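Side-chain contact in WA352 (Oryza sativa subsp. indica, PDB 5ZT3), which is a mitochondrial protein associated with cytoplasmic male sterility in rice, seen here as a largely helical part of the longer polypeptide: residues Tyr18-Ile23 with Asp27-Ile32. Sequence-based numbering, arbitrary orientation.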
# COMPACT_ATOMS: atom_id res chain seq x y z
N TYR A 18 -7.83 -8.51 8.10
CA TYR A 18 -7.98 -7.17 8.66
C TYR A 18 -9.42 -6.68 8.52
O TYR A 18 -10.01 -6.77 7.43
CB TYR A 18 -7.04 -6.18 7.96
CG TYR A 18 -5.64 -6.71 7.83
CD1 TYR A 18 -4.81 -6.80 8.94
CD2 TYR A 18 -5.15 -7.12 6.60
CE1 TYR A 18 -3.52 -7.29 8.82
CE2 TYR A 18 -3.86 -7.61 6.47
CZ TYR A 18 -3.06 -7.69 7.59
OH TYR A 18 -1.78 -8.18 7.46
N PRO A 19 -10.01 -6.14 9.59
CA PRO A 19 -11.27 -5.41 9.45
C PRO A 19 -11.07 -4.29 8.44
O PRO A 19 -9.98 -3.73 8.31
CB PRO A 19 -11.52 -4.85 10.85
CG PRO A 19 -10.76 -5.79 11.76
CD PRO A 19 -9.53 -6.17 10.99
N VAL A 20 -12.15 -3.95 7.73
CA VAL A 20 -12.03 -3.00 6.63
C VAL A 20 -11.70 -1.59 7.10
O VAL A 20 -11.28 -0.76 6.28
CB VAL A 20 -13.29 -3.02 5.76
CG1 VAL A 20 -13.54 -4.43 5.31
CG2 VAL A 20 -14.47 -2.48 6.53
N ASP A 21 -11.85 -1.30 8.39
CA ASP A 21 -11.55 0.02 8.92
C ASP A 21 -10.25 0.08 9.71
O ASP A 21 -9.91 1.14 10.24
CB ASP A 21 -12.72 0.57 9.75
CG ASP A 21 -13.15 -0.38 10.85
OD1 ASP A 21 -12.86 -1.59 10.76
OD2 ASP A 21 -13.79 0.10 11.81
N GLU A 22 -9.51 -1.03 9.80
CA GLU A 22 -8.26 -1.01 10.54
C GLU A 22 -7.18 -0.29 9.74
O GLU A 22 -6.97 -0.58 8.56
CB GLU A 22 -7.80 -2.43 10.85
CG GLU A 22 -6.48 -2.46 11.60
CD GLU A 22 -6.07 -3.85 12.06
OE1 GLU A 22 -6.85 -4.80 11.87
OE2 GLU A 22 -4.95 -3.99 12.60
N ILE A 23 -6.49 0.64 10.39
CA ILE A 23 -5.50 1.48 9.73
C ILE A 23 -4.11 0.92 9.99
O ILE A 23 -3.71 0.73 11.15
CB ILE A 23 -5.60 2.94 10.19
CG1 ILE A 23 -6.96 3.52 9.80
CG2 ILE A 23 -4.47 3.76 9.58
CD1 ILE A 23 -7.16 4.97 10.21
N ASP A 27 -3.25 3.63 5.86
CA ASP A 27 -4.34 3.23 4.98
C ASP A 27 -5.20 2.18 5.66
O ASP A 27 -4.79 1.53 6.62
CB ASP A 27 -3.83 2.63 3.66
CG ASP A 27 -3.64 3.66 2.57
OD1 ASP A 27 -3.91 4.85 2.83
OD2 ASP A 27 -3.23 3.28 1.46
N SER A 28 -6.40 2.01 5.12
CA SER A 28 -7.28 0.91 5.47
C SER A 28 -7.88 0.39 4.17
O SER A 28 -7.76 1.02 3.12
CB SER A 28 -8.40 1.38 6.39
OG SER A 28 -9.18 2.37 5.73
N VAL A 29 -8.53 -0.78 4.23
CA VAL A 29 -9.30 -1.24 3.08
C VAL A 29 -10.26 -0.15 2.61
O VAL A 29 -10.36 0.15 1.41
CB VAL A 29 -10.04 -2.54 3.41
CG1 VAL A 29 -10.97 -2.94 2.26
CG2 VAL A 29 -9.05 -3.66 3.71
N GLN A 30 -10.96 0.48 3.56
CA GLN A 30 -11.96 1.48 3.19
C GLN A 30 -11.32 2.70 2.53
O GLN A 30 -11.86 3.23 1.55
CB GLN A 30 -12.77 1.90 4.41
CG GLN A 30 -13.86 0.91 4.78
CD GLN A 30 -14.61 1.31 6.03
OE1 GLN A 30 -14.10 2.07 6.86
NE2 GLN A 30 -15.83 0.82 6.17
N SER A 31 -10.16 3.15 3.02
CA SER A 31 -9.55 4.32 2.41
C SER A 31 -9.04 4.02 1.01
O SER A 31 -9.14 4.86 0.11
CB SER A 31 -8.47 4.93 3.32
OG SER A 31 -7.28 4.15 3.32
N ILE A 32 -8.52 2.80 0.80
CA ILE A 32 -8.11 2.41 -0.55
C ILE A 32 -9.32 2.30 -1.46
O ILE A 32 -9.28 2.74 -2.62
CB ILE A 32 -7.30 1.10 -0.50
CG1 ILE A 32 -6.00 1.33 0.25
CG2 ILE A 32 -7.05 0.56 -1.91
CD1 ILE A 32 -5.30 0.03 0.65
O HOH W 1 -8.34 -2.18 6.73
O HOH W 2 -11.42 2.96 7.79
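The capped N-terminus of helix 29-37 meets a type I beta turn, Pro19 to Glu22, through Val20, whose carbonyl is turned onto the first turn of the helix. Gln30 N donates to Val20 O at 3.0 Å, lying in the carbonyl plane. Val29 N, also near that oxygen, is badly angled for it and gives its hydrogen to a water instead, 2.9 Å from N to the water oxygen; the same water donates to Pro19 O and Glu22 O, so it ties both ends of the turn to the helix start. Around the Val20 carbonyl, Val20 CB rests 4.0 Å from Val29 CB, while Val20 CG2 lies against the amide end of Gln30, 3.6 Å from Gln30 NE2, the two side chains crossing at a slant. With CG set beside its own backbone N (chi1 -79°) and the chain extended beyond, Gln30 brings OE1 against Asp21 CB, where it accepts from a second water. Ser28 pushes CB to 3.3 Å from Glu22 O, and its chi1 of 61° swings OG back to accept from Ser31 N; Ser31 OG in turn accepts from Ser28 N at a nearly straight 173°. An alanine in place of Ser28 would probably leave Ser31 N without its capping acceptor and weaken the start of the helix. Behind the cap, Asp27 makes salt bridges with Arg35, Lys62 and Arg84, and Val29 also packs on Phe59 of helix 45-72. The reciprocal Ser28–Ser31 pair is a capping box, closing the N-terminus of helix 29-37.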